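Long-range contacts in CRISPR-associated endonuclease Cas9 (Campylobacter jejuni subsp. jejuni serotype O:2, PDB 5X2H), which cleaves both strands of invading DNA matched by its guide RNA, with HNH and RuvC-like nuclease domains, in bacterial CRISPR adaptive immunity: residues E641-E646 with K674-G679; K667-N672 with P699-D704; V715-K720 with S765-L770. All coordinates share one frame; numbering follows the deposited sequence.

Interaction 1: residues E641-E646 with K674-G679; sequences ETFRKE and KIVKNG. With nucleotides of chain C; nucleotides of chain B.
Arg644 and Ile675 form a single antiparallel hydrogen-bonded bridge, where the loop 641-646 crosses the strand 674-677 with end-to-end directions 106° apart. Arg644 N donates to Ile675 O over 2.9 Å.

Beside this bridge, Lys674 runs over one face of the Phe643 ring. Lys674 CD sits 3.4 Å from the centroid of the Phe643 ring, almost on the ring normal, which makes a CH-pi contact. The lysine chain stays near extended as far as CE and then bends at its last torsion (chi4 -62°). That bend brings Lys674 NZ 3.1 Å from N3 of A47 in chain B, to which it hydrogen-bonds. Val676 CG1 meets the edge of the same ring, 3.6 Å from Phe643 CD1. O2 of U22 in chain B also lies in the ring plane, at the edge.

The extended Lys677 chain crosses Arg644 obliquely, with Lys677 CE 3.7 Å from Arg644 NE. Arg644 NH1 forms a salt bridge with Glu648, and NH2 forms one with a DNA phosphate. A water ties the two segments together. It donates to Thr642 O and accepts from Arg644 NE and Lys677 N.

Glu641 and Thr642 hold the phosphate of DG9 in chain C. Glu641 N reaches OP1 of DG9 at 2.8 Å with a nearly straight N-H bond (170°). Thr642 OG1 donates to OP2 of DG9 over 2.6 Å, and Thr642 N adds a weak bond to the same oxygen. This grip is consistent with the phosphate-lock loop known in other Cas9 enzymes.

The contact belongs to the wedge region. Strand 674-677 pairs on with strand 668-671, and Ile675 also packs on Ile668 and on Phe649, just ahead of helix 650-653.

Interaction 2: residues K667-N672 with P699-D704; sequences KIRKVN and PIYTMD. With nucleotides of chain D; nucleotides of chain B.
Arg669 meets Asp704 through a two-pronged salt bridge. Arg669 NH1 donates to Asp704 OD1 at 3.0 Å and NH2 donates weakly to OD2 at the same length. The grip is not coplanar: the guanidinium and carboxylate planes stand 60° apart. OD1 keeps close to the guanidinium plane but is itself met from above the carboxylate plane.

Met703 lies over one face of the guanidinium, its CB 3.8 Å above the plane and central. Met703 CG touches Arg669 CD at 3.7 Å. Beyond it, the methionine chain bends at its second and third torsions (56° and 82°), which carries Met703 CE to Val671 CG1, 3.7 Å away. CE also rests near the sugar of A50 in chain B.

The second shell fixes both charged groups. Asp704 OD2 uses its anti lone pair to accept from Tyr701 N at 2.9 Å. Tyr701 is the N-cap of helix 702-707, and Asp704, three residues on, caps its N-H with the carboxylate. Arg669 NE donates to Asn678 OD1. Tyr701 in turn sends its OH to OP2 of DA4 in chain D, a hydrogen bond of 2.6 Å.

Asp704 thus receives three N-H groups, from the helix start and from strand 668-671. Arg669, the Tyr701 N-H and the nearby helix N terminus would probably favour its charged form. Tyr701 hydrogen-bonds a DNA phosphate, while Met703 packs near an RNA sugar.

Interaction 3: residues V715-K720 with S765-L770; sequences VARSKK and SSTVSL. With nucleotides of chain C; nucleotides of chain D.
Val715 and Val768 pack through single methyl groups, Val715 CG1 lying 3.7 Å from Val768 CG2. The two side chains slide past each other in opposite directions. CG1 of Val715 stands anti to its own amide nitrogen (chi1 180°), which also brings it against Ser765 O.

Val768 CG2 has a second neighbour, Arg717 CG, again at 3.7 Å. From there the arginine chain runs extended to NE, and a turn at chi4 (-81°) lays the guanidinium alongside Thr767. Thr767 CA lies 3.3 Å above one face, toward the rim. The opposite face is covered centrally by N4 of DC1 in chain C. The approach of Arg717 to DT2 of chain C is doubtful.

Val768 adopts a left-handed backbone. With Ser769 it faces Thr764 in a G1 beta bulge, at the start of strand 769-773. Thr767 OG1 and Ser769 OG share a hydrogen bond of 2.6 Å.

Ser766 CB points away from 715-720. Ser766 OG donates to N7 of DA5 in chain D, on the major-groove edge, at 2.6 Å.

No direct hydrogen bond joins the segments. Waters modelled between Arg717 NE and Thr767 O, and between Ser718 N and Ser766 O, lie unusually close to the nitrogens, so these bridges are tentative. The centre of the contact is apolar. Purine N7 is offered by adenine and guanine alike, so the Ser766 bond alone would not tell them apart.

In the fold
Along the chain, interaction 1 opens first, in the loop before helix 650-653. The chain passes through helix 655-665 and into strand 668-671, where interaction 2 opens. Strand 674-677 then closes interaction 1, so the two loops cross. The crossing takes place in one small sheet, since these two strands are neighbours, and the backbones of Val676 and Arg669 pair between the contacts. Interaction 2 closes after strands 683-689 and 695-700, at helix 702-707. Interaction 3 follows in series and joins the loop after strand 713-714 to the start of strand 769-773 in the C-terminal PAM-interacting region. Pro699 touches Val715, linking interactions 2 and 3.

Interaction 1: residues E641-E646 with K674-G679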
# COMPACT_ATOMS: atom_id res chain seq x y z
N GLU A 641 9.06 -14.64 -9.24
CA GLU A 641 9.92 -13.58 -9.73
C GLU A 641 11.33 -14.05 -10.09
O GLU A 641 12.09 -13.27 -10.66
CB GLU A 641 10.00 -12.45 -8.69
CG GLU A 641 8.65 -11.80 -8.44
CD GLU A 641 8.69 -10.75 -7.35
OE1 GLU A 641 9.57 -10.83 -6.48
OE2 GLU A 641 7.84 -9.84 -7.37
N THR A 642 11.68 -15.30 -9.78
CA THR A 642 12.99 -15.83 -10.12
C THR A 642 12.97 -16.39 -11.53
O THR A 642 12.25 -17.35 -11.82
CB THR A 642 13.41 -16.92 -9.13
OG1 THR A 642 13.44 -16.38 -7.81
CG2 THR A 642 14.78 -17.46 -9.50
N PHE A 643 13.77 -15.79 -12.42
CA PHE A 643 13.95 -16.33 -13.76
C PHE A 643 14.88 -17.54 -13.68
O PHE A 643 15.93 -17.48 -13.03
CB PHE A 643 14.52 -15.26 -14.69
CG PHE A 643 13.72 -13.99 -14.71
CD1 PHE A 643 12.34 -14.02 -14.71
CD2 PHE A 643 14.36 -12.76 -14.73
CE1 PHE A 643 11.60 -12.84 -14.72
CE2 PHE A 643 13.63 -11.58 -14.74
CZ PHE A 643 12.25 -11.62 -14.74
N ARG A 644 14.50 -18.62 -14.35
CA ARG A 644 15.22 -19.88 -14.23
C ARG A 644 15.67 -20.38 -15.60
O ARG A 644 15.04 -20.11 -16.62
CB ARG A 644 14.35 -20.96 -13.56
CG ARG A 644 13.82 -20.54 -12.21
CD ARG A 644 13.07 -21.66 -11.52
NE ARG A 644 12.60 -21.23 -10.21
CZ ARG A 644 13.36 -21.22 -9.12
NH1 ARG A 644 14.63 -21.63 -9.18
NH2 ARG A 644 12.86 -20.80 -7.96
N LYS A 645 16.77 -21.13 -15.60
CA LYS A 645 17.21 -21.82 -16.80
C LYS A 645 16.42 -23.10 -16.97
O LYS A 645 16.04 -23.76 -15.99
CB LYS A 645 18.71 -22.14 -16.72
CG LYS A 645 19.57 -20.99 -16.26
CD LYS A 645 20.99 -21.15 -16.76
CE LYS A 645 22.01 -20.75 -15.71
NZ LYS A 645 23.39 -20.74 -16.26
N GLU A 646 16.14 -23.46 -18.23
CA GLU A 646 15.35 -24.65 -18.49
C GLU A 646 16.04 -25.92 -18.01
O GLU A 646 15.36 -26.92 -17.75
CB GLU A 646 15.01 -24.75 -19.98
CG GLU A 646 16.22 -24.93 -20.88
CD GLU A 646 15.84 -24.93 -22.35
OE1 GLU A 646 15.38 -23.89 -22.85
OE2 GLU A 646 16.00 -25.99 -23.00
N LYS A 674 11.83 -16.09 -20.55
CA LYS A 674 12.34 -16.50 -19.25
C LYS A 674 11.41 -17.54 -18.64
O LYS A 674 10.19 -17.35 -18.62
CB LYS A 674 12.47 -15.30 -18.31
CG LYS A 674 12.99 -14.04 -18.99
CD LYS A 674 12.86 -12.83 -18.08
CE LYS A 674 13.07 -11.53 -18.83
NZ LYS A 674 14.44 -11.43 -19.42
N ILE A 675 11.99 -18.63 -18.14
CA ILE A 675 11.23 -19.69 -17.49
C ILE A 675 10.91 -19.27 -16.06
O ILE A 675 11.81 -18.86 -15.31
CB ILE A 675 12.00 -21.02 -17.52
CG1 ILE A 675 12.33 -21.43 -18.96
CG2 ILE A 675 11.19 -22.11 -16.83
CD1 ILE A 675 11.16 -21.98 -19.73
N VAL A 676 9.64 -19.37 -15.68
CA VAL A 676 9.18 -18.98 -14.35
C VAL A 676 8.14 -19.98 -13.87
O VAL A 676 7.39 -20.57 -14.66
CB VAL A 676 8.59 -17.55 -14.34
CG1 VAL A 676 9.69 -16.51 -14.59
CG2 VAL A 676 7.49 -17.44 -15.38
N LYS A 677 8.08 -20.17 -12.55
CA LYS A 677 7.05 -21.02 -11.96
C LYS A 677 5.74 -20.24 -11.83
O LYS A 677 5.69 -19.02 -11.97
CB LYS A 677 7.50 -21.54 -10.59
CG LYS A 677 8.75 -22.40 -10.64
CD LYS A 677 9.05 -23.01 -9.28
CE LYS A 677 10.26 -23.92 -9.32
NZ LYS A 677 10.53 -24.53 -7.99
N ASN A 678 4.67 -20.97 -11.53
CA ASN A 678 3.35 -20.37 -11.46
C ASN A 678 3.23 -19.43 -10.26
O ASN A 678 4.02 -19.48 -9.30
CB ASN A 678 2.27 -21.45 -11.37
CG ASN A 678 1.82 -21.92 -12.73
OD1 ASN A 678 1.43 -21.12 -13.58
ND2 ASN A 678 1.87 -23.23 -12.95
N GLY A 679 2.24 -18.56 -10.33
CA GLY A 679 1.76 -17.82 -9.18
C GLY A 679 0.68 -18.60 -8.47
O GLY A 679 0.59 -19.83 -8.56
P DG C 9 10.31 -15.62 -6.09
OP1 DG C 9 9.06 -14.91 -6.44
OP2 DG C 9 10.98 -16.46 -7.10
O5' DG C 9 11.38 -14.56 -5.57
C5' DG C 9 10.98 -13.50 -4.72
C4' DG C 9 12.18 -12.83 -4.10
O4' DG C 9 12.99 -12.23 -5.15
C3' DG C 9 11.86 -11.71 -3.11
O3' DG C 9 12.51 -11.95 -1.88
C2' DG C 9 12.36 -10.43 -3.79
C1' DG C 9 13.42 -10.96 -4.75
N9 DG C 9 13.57 -10.12 -5.94
C8 DG C 9 12.64 -9.95 -6.94
N7 DG C 9 13.04 -9.14 -7.88
C5 DG C 9 14.31 -8.75 -7.48
C6 DG C 9 15.23 -7.87 -8.09
O6 DG C 9 15.10 -7.25 -9.16
N1 DG C 9 16.40 -7.74 -7.35
C2 DG C 9 16.65 -8.38 -6.16
N2 DG C 9 17.84 -8.13 -5.59
N3 DG C 9 15.79 -9.21 -5.57
C4 DG C 9 14.65 -9.34 -6.28
P U B 22 22.94 -12.75 -9.67
OP1 U B 22 23.60 -13.96 -9.13
OP2 U B 22 23.74 -11.76 -10.45
O5' U B 22 21.73 -13.21 -10.59
C5' U B 22 20.77 -14.14 -10.11
C4' U B 22 19.52 -14.14 -10.96
O4' U B 22 18.98 -12.80 -11.03
C3' U B 22 19.71 -14.53 -12.42
O3' U B 22 19.77 -15.94 -12.61
C2' U B 22 18.51 -13.88 -13.09
O2' U B 22 17.33 -14.66 -12.89
C1' U B 22 18.36 -12.59 -12.28
N1 U B 22 18.97 -11.41 -12.93
C2 U B 22 18.24 -10.81 -13.94
O2 U B 22 17.16 -11.22 -14.32
N3 U B 22 18.83 -9.71 -14.51
C4 U B 22 20.04 -9.15 -14.17
O4 U B 22 20.43 -8.15 -14.78
C5 U B 22 20.74 -9.82 -13.11
C6 U B 22 20.18 -10.90 -12.54
P A B 47 14.95 -3.17 -23.41
OP1 A B 47 13.80 -2.57 -24.12
OP2 A B 47 15.73 -2.39 -22.41
O5' A B 47 14.47 -4.48 -22.64
C5' A B 47 13.75 -5.50 -23.32
C4' A B 47 13.54 -6.70 -22.43
O4' A B 47 14.81 -7.32 -22.10
C3' A B 47 12.91 -6.43 -21.07
O3' A B 47 11.51 -6.24 -21.14
C2' A B 47 13.33 -7.65 -20.27
O2' A B 47 12.53 -8.77 -20.62
C1' A B 47 14.74 -7.89 -20.81
N9 A B 47 15.76 -7.26 -19.95
C8 A B 47 16.35 -6.03 -20.08
N7 A B 47 17.22 -5.76 -19.14
C5 A B 47 17.20 -6.88 -18.32
C6 A B 47 17.89 -7.22 -17.14
N6 A B 47 18.79 -6.42 -16.55
N1 A B 47 17.63 -8.42 -16.58
C2 A B 47 16.73 -9.22 -17.17
N3 A B 47 16.02 -9.02 -18.27
C4 A B 47 16.30 -7.81 -18.81
O HOH W 1 10.43 -19.21 -10.65

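Interaction 2: residues K667-N672 with P699-D704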
# COMPACT_ATOMS: atom_id res chain seq x y z
N LYS A 667 2.37 -25.95 -16.32
CA LYS A 667 3.09 -26.23 -15.09
C LYS A 667 4.22 -25.23 -14.87
O LYS A 667 4.64 -25.00 -13.73
CB LYS A 667 3.65 -27.66 -15.12
CG LYS A 667 2.57 -28.73 -15.19
CD LYS A 667 3.18 -30.11 -15.43
CE LYS A 667 4.16 -30.48 -14.33
NZ LYS A 667 3.49 -30.61 -13.01
N ILE A 668 4.72 -24.63 -15.95
CA ILE A 668 5.65 -23.51 -15.90
C ILE A 668 5.28 -22.57 -17.03
O ILE A 668 4.59 -22.94 -17.99
CB ILE A 668 7.13 -23.94 -16.03
CG1 ILE A 668 7.31 -24.88 -17.22
CG2 ILE A 668 7.62 -24.57 -14.74
CD1 ILE A 668 8.75 -25.26 -17.51
N ARG A 669 5.75 -21.33 -16.92
CA ARG A 669 5.48 -20.30 -17.91
C ARG A 669 6.79 -19.80 -18.50
O ARG A 669 7.86 -19.91 -17.89
CB ARG A 669 4.69 -19.13 -17.31
CG ARG A 669 3.57 -19.54 -16.38
CD ARG A 669 2.39 -20.14 -17.12
NE ARG A 669 1.37 -20.62 -16.19
CZ ARG A 669 0.11 -20.88 -16.53
NH1 ARG A 669 -0.29 -20.71 -17.78
NH2 ARG A 669 -0.75 -21.30 -15.61
N LYS A 670 6.68 -19.23 -19.69
CA LYS A 670 7.80 -18.58 -20.37
C LYS A 670 7.37 -17.16 -20.69
O LYS A 670 6.60 -16.94 -21.63
CB LYS A 670 8.20 -19.35 -21.63
CG LYS A 670 9.71 -19.46 -21.84
CD LYS A 670 10.14 -18.83 -23.15
CE LYS A 670 10.74 -19.86 -24.09
NZ LYS A 670 9.73 -20.83 -24.58
N VAL A 671 7.84 -16.19 -19.91
CA VAL A 671 7.55 -14.78 -20.13
C VAL A 671 8.83 -14.09 -20.57
O VAL A 671 9.89 -14.26 -19.94
CB VAL A 671 6.94 -14.11 -18.88
CG1 VAL A 671 5.70 -14.87 -18.43
CG2 VAL A 671 7.94 -14.03 -17.73
N ASN A 672 8.75 -13.34 -21.67
CA ASN A 672 9.90 -12.61 -22.21
C ASN A 672 11.11 -13.52 -22.43
O ASN A 672 12.26 -13.11 -22.26
CB ASN A 672 10.28 -11.44 -21.30
CG ASN A 672 9.11 -10.49 -21.05
OD1 ASN A 672 8.31 -10.23 -21.96
ND2 ASN A 672 9.00 -9.99 -19.83
N PRO A 699 -6.38 -27.24 -12.62
CA PRO A 699 -5.86 -26.11 -11.85
C PRO A 699 -5.82 -24.85 -12.69
O PRO A 699 -5.47 -24.88 -13.87
CB PRO A 699 -4.45 -26.58 -11.47
CG PRO A 699 -4.05 -27.48 -12.60
CD PRO A 699 -5.32 -28.11 -13.14
N ILE A 700 -6.18 -23.73 -12.06
CA ILE A 700 -6.31 -22.44 -12.73
C ILE A 700 -5.49 -21.41 -11.96
O ILE A 700 -5.76 -21.16 -10.78
CB ILE A 700 -7.78 -22.00 -12.85
CG1 ILE A 700 -8.59 -23.06 -13.61
CG2 ILE A 700 -7.88 -20.65 -13.54
CD1 ILE A 700 -10.04 -22.70 -13.81
N TYR A 701 -4.51 -20.81 -12.63
CA TYR A 701 -3.54 -19.92 -12.02
C TYR A 701 -3.78 -18.48 -12.46
O TYR A 701 -4.52 -18.20 -13.40
CB TYR A 701 -2.11 -20.36 -12.36
CG TYR A 701 -1.80 -21.79 -11.95
CD1 TYR A 701 -2.10 -22.86 -12.78
CD2 TYR A 701 -1.20 -22.06 -10.73
CE1 TYR A 701 -1.82 -24.16 -12.41
CE2 TYR A 701 -0.91 -23.36 -10.35
CZ TYR A 701 -1.22 -24.40 -11.20
OH TYR A 701 -0.94 -25.69 -10.82
N THR A 702 -3.11 -17.55 -11.75
CA THR A 702 -3.25 -16.14 -12.08
C THR A 702 -2.85 -15.86 -13.52
O THR A 702 -3.47 -15.03 -14.20
CB THR A 702 -2.41 -15.29 -11.13
OG1 THR A 702 -1.08 -15.84 -11.06
CG2 THR A 702 -3.02 -15.28 -9.73
N MET A 703 -1.81 -16.54 -14.01
CA MET A 703 -1.39 -16.36 -15.39
C MET A 703 -2.49 -16.75 -16.37
O MET A 703 -2.68 -16.09 -17.40
CB MET A 703 -0.12 -17.16 -15.67
CG MET A 703 0.33 -17.08 -17.12
SD MET A 703 0.57 -15.38 -17.68
CE MET A 703 2.22 -15.05 -17.07
N ASP A 704 -3.24 -17.81 -16.05
CA ASP A 704 -4.30 -18.26 -16.95
C ASP A 704 -5.39 -17.21 -17.10
O ASP A 704 -5.91 -17.00 -18.20
CB ASP A 704 -4.89 -19.58 -16.44
CG ASP A 704 -3.87 -20.70 -16.43
OD1 ASP A 704 -3.23 -20.94 -17.48
OD2 ASP A 704 -3.69 -21.34 -15.37
P DA D 4 2.28 -25.31 -9.22
OP1 DA D 4 2.77 -24.84 -10.54
OP2 DA D 4 0.92 -25.88 -9.06
O5' DA D 4 3.27 -26.42 -8.67
C5' DA D 4 4.66 -26.16 -8.58
C4' DA D 4 5.37 -27.36 -7.99
O4' DA D 4 5.28 -27.32 -6.54
C3' DA D 4 4.76 -28.71 -8.41
O3' DA D 4 5.79 -29.66 -8.58
C2' DA D 4 3.91 -29.06 -7.20
C1' DA D 4 4.86 -28.59 -6.11
N9 DA D 4 4.27 -28.53 -4.78
C8 DA D 4 2.95 -28.38 -4.45
N7 DA D 4 2.72 -28.41 -3.16
C5 DA D 4 3.98 -28.61 -2.60
C6 DA D 4 4.43 -28.74 -1.27
N6 DA D 4 3.61 -28.67 -0.21
N1 DA D 4 5.75 -28.92 -1.07
C2 DA D 4 6.56 -28.98 -2.13
N3 DA D 4 6.26 -28.88 -3.42
C4 DA D 4 4.94 -28.69 -3.59
P A B 50 5.51 -8.37 -19.29
OP1 A B 50 6.49 -8.59 -20.39
OP2 A B 50 4.77 -7.09 -19.19
O5' A B 50 4.45 -9.55 -19.36
C5' A B 50 4.84 -10.86 -19.76
C4' A B 50 3.63 -11.70 -20.08
O4' A B 50 2.74 -11.72 -18.93
C3' A B 50 2.76 -11.18 -21.22
O3' A B 50 3.22 -11.60 -22.49
C2' A B 50 1.38 -11.72 -20.87
O2' A B 50 1.27 -13.09 -21.24
C1' A B 50 1.40 -11.64 -19.35
N9 A B 50 0.86 -10.35 -18.87
C8 A B 50 1.54 -9.37 -18.20
N7 A B 50 0.79 -8.34 -17.88
C5 A B 50 -0.46 -8.66 -18.38
C6 A B 50 -1.69 -7.98 -18.37
N6 A B 50 -1.86 -6.78 -17.82
N1 A B 50 -2.75 -8.58 -18.95
C2 A B 50 -2.57 -9.79 -19.50
N3 A B 50 -1.47 -10.53 -19.57
C4 A B 50 -0.44 -9.91 -18.99
P A B 47 14.95 -3.17 -23.41
OP1 A B 47 13.80 -2.57 -24.12
OP2 A B 47 15.73 -2.39 -22.41
O5' A B 47 14.47 -4.48 -22.64
C5' A B 47 13.75 -5.50 -23.32
C4' A B 47 13.54 -6.70 -22.43
O4' A B 47 14.81 -7.32 -22.10
C3' A B 47 12.91 -6.43 -21.07
O3' A B 47 11.51 -6.24 -21.14
C2' A B 47 13.33 -7.65 -20.27
O2' A B 47 12.53 -8.77 -20.62
C1' A B 47 14.74 -7.89 -20.81
N9 A B 47 15.76 -7.26 -19.95
C8 A B 47 16.35 -6.03 -20.08
N7 A B 47 17.22 -5.76 -19.14
C5 A B 47 17.20 -6.88 -18.32
C6 A B 47 17.89 -7.22 -17.14
N6 A B 47 18.79 -6.42 -16.55
N1 A B 47 17.63 -8.42 -16.58
C2 A B 47 16.73 -9.22 -17.17
N3 A B 47 16.02 -9.02 -18.27
C4 A B 47 16.30 -7.81 -18.81

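Interaction 3: residues V715-K720 with S765-L770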
# COMPACT_ATOMS: atom_id res chain seq x y z
N VAL A 715 -5.45 -32.82 -14.33
CA VAL A 715 -4.14 -33.36 -13.98
C VAL A 715 -4.20 -34.88 -13.90
O VAL A 715 -5.14 -35.46 -13.36
CB VAL A 715 -3.65 -32.76 -12.65
CG1 VAL A 715 -2.28 -33.33 -12.28
CG2 VAL A 715 -3.59 -31.24 -12.74
N ALA A 716 -3.17 -35.53 -14.46
CA ALA A 716 -2.97 -36.96 -14.32
C ALA A 716 -1.65 -37.19 -13.61
O ALA A 716 -0.67 -36.47 -13.85
CB ALA A 716 -2.98 -37.66 -15.68
N ARG A 717 -1.61 -38.19 -12.73
CA ARG A 717 -0.38 -38.50 -12.02
C ARG A 717 0.69 -38.98 -12.98
O ARG A 717 0.40 -39.58 -14.02
CB ARG A 717 -0.63 -39.55 -10.94
CG ARG A 717 -1.07 -38.96 -9.62
CD ARG A 717 -1.19 -40.05 -8.58
NE ARG A 717 -1.05 -39.54 -7.22
CZ ARG A 717 0.12 -39.29 -6.64
NH1 ARG A 717 1.25 -39.48 -7.30
NH2 ARG A 717 0.15 -38.84 -5.39
N SER A 718 1.95 -38.71 -12.64
CA SER A 718 3.07 -38.98 -13.52
C SER A 718 4.03 -39.99 -12.89
O SER A 718 4.03 -40.22 -11.68
CB SER A 718 3.84 -37.70 -13.85
OG SER A 718 3.26 -37.03 -14.96
N LYS A 719 4.86 -40.58 -13.75
CA LYS A 719 5.99 -41.36 -13.28
C LYS A 719 7.03 -40.43 -12.67
O LYS A 719 6.88 -39.20 -12.65
CB LYS A 719 6.56 -42.20 -14.41
CG LYS A 719 5.90 -43.56 -14.56
CD LYS A 719 6.54 -44.40 -15.66
CE LYS A 719 6.08 -43.94 -17.04
NZ LYS A 719 6.78 -44.68 -18.13
N LYS A 720 8.13 -41.02 -12.19
CA LYS A 720 9.09 -40.27 -11.39
C LYS A 720 9.67 -39.09 -12.15
O LYS A 720 9.57 -37.94 -11.71
CB LYS A 720 10.21 -41.21 -10.92
N SER A 765 -1.08 -30.24 -7.36
CA SER A 765 -1.12 -30.79 -8.71
C SER A 765 -0.20 -32.00 -8.87
O SER A 765 -0.50 -32.89 -9.66
CB SER A 765 -0.73 -29.71 -9.73
OG SER A 765 0.60 -29.28 -9.53
N SER A 766 0.90 -32.05 -8.12
CA SER A 766 1.80 -33.19 -8.25
C SER A 766 1.16 -34.48 -7.75
O SER A 766 1.40 -35.55 -8.32
CB SER A 766 3.11 -32.91 -7.51
OG SER A 766 2.88 -32.64 -6.14
N THR A 767 0.33 -34.41 -6.71
CA THR A 767 -0.31 -35.60 -6.17
C THR A 767 -1.82 -35.63 -6.39
O THR A 767 -2.48 -36.54 -5.87
CB THR A 767 -0.02 -35.74 -4.67
OG1 THR A 767 -0.45 -34.56 -3.97
CG2 THR A 767 1.48 -35.96 -4.44
N VAL A 768 -2.38 -34.68 -7.14
CA VAL A 768 -3.80 -34.64 -7.48
C VAL A 768 -4.63 -34.83 -6.21
O VAL A 768 -5.54 -35.66 -6.17
CB VAL A 768 -4.16 -35.70 -8.54
CG1 VAL A 768 -5.49 -35.38 -9.22
CG2 VAL A 768 -3.05 -35.80 -9.59
N SER A 769 -4.30 -34.06 -5.17
CA SER A 769 -4.90 -34.26 -3.86
C SER A 769 -5.28 -32.92 -3.25
O SER A 769 -4.90 -31.85 -3.75
CB SER A 769 -3.94 -35.01 -2.92
OG SER A 769 -2.72 -34.29 -2.79
N LEU A 770 -6.03 -32.98 -2.16
CA LEU A 770 -6.55 -31.80 -1.49
C LEU A 770 -5.88 -31.61 -0.14
O LEU A 770 -5.45 -32.57 0.51
CB LEU A 770 -8.06 -31.90 -1.28
CG LEU A 770 -8.99 -31.99 -2.49
CD1 LEU A 770 -10.43 -32.19 -2.02
CD2 LEU A 770 -8.88 -30.77 -3.38
O5' DC C 1 -7.81 -43.40 -4.44
C5' DC C 1 -6.39 -43.35 -4.36
C4' DC C 1 -5.93 -43.46 -2.92
O4' DC C 1 -4.53 -43.82 -2.89
C3' DC C 1 -6.03 -42.17 -2.11
O3' DC C 1 -6.19 -42.50 -0.73
C2' DC C 1 -4.68 -41.52 -2.39
C1' DC C 1 -3.76 -42.74 -2.40
N1 DC C 1 -2.57 -42.59 -3.28
C2 DC C 1 -1.30 -42.50 -2.70
O2 DC C 1 -1.19 -42.53 -1.48
N3 DC C 1 -0.22 -42.37 -3.52
C4 DC C 1 -0.38 -42.33 -4.84
N4 DC C 1 0.71 -42.21 -5.60
C5 DC C 1 -1.67 -42.43 -5.45
C6 DC C 1 -2.72 -42.56 -4.63
P DT C 2 -6.20 -41.36 0.40
OP1 DT C 2 -6.95 -41.89 1.56
OP2 DT C 2 -6.61 -40.08 -0.22
O5' DT C 2 -4.66 -41.22 0.81
C5' DT C 2 -4.27 -40.29 1.81
C4' DT C 2 -3.07 -40.81 2.57
O4' DT C 2 -2.01 -41.14 1.63
C3' DT C 2 -2.45 -39.82 3.54
O3' DT C 2 -1.83 -40.52 4.59
C2' DT C 2 -1.42 -39.11 2.66
C1' DT C 2 -0.91 -40.27 1.81
N1 DT C 2 -0.42 -39.87 0.46
C2 DT C 2 0.94 -39.77 0.24
O2 DT C 2 1.77 -39.99 1.10
N3 DT C 2 1.28 -39.40 -1.03
C4 DT C 2 0.43 -39.13 -2.08
O4 DT C 2 0.83 -38.81 -3.19
C5 DT C 2 -0.98 -39.25 -1.78
C7 DT C 2 -2.01 -38.98 -2.84
C6 DT C 2 -1.33 -39.61 -0.54
P DA D 5 6.31 -30.06 -10.04
OP1 DA D 5 6.54 -28.81 -10.80
OP2 DA D 5 5.43 -31.11 -10.59
O5' DA D 5 7.73 -30.72 -9.72
C5' DA D 5 8.77 -29.90 -9.21
C4' DA D 5 9.42 -30.54 -8.00
O4' DA D 5 8.52 -30.46 -6.87
C3' DA D 5 9.79 -32.01 -8.17
O3' DA D 5 11.16 -32.19 -7.90
C2' DA D 5 8.91 -32.75 -7.14
C1' DA D 5 8.62 -31.65 -6.12
N9 DA D 5 7.36 -31.84 -5.41
C8 DA D 5 6.11 -31.89 -5.95
N7 DA D 5 5.15 -32.05 -5.06
C5 DA D 5 5.83 -32.10 -3.85
C6 DA D 5 5.38 -32.26 -2.53
N6 DA D 5 4.09 -32.40 -2.20
N1 DA D 5 6.31 -32.28 -1.55
C2 DA D 5 7.60 -32.15 -1.89
N3 DA D 5 8.14 -31.99 -3.10
C4 DA D 5 7.19 -31.98 -4.05
O HOH W 2 -3.44 -39.38 -6.38
O HOH W 3 2.59 -37.52 -10.51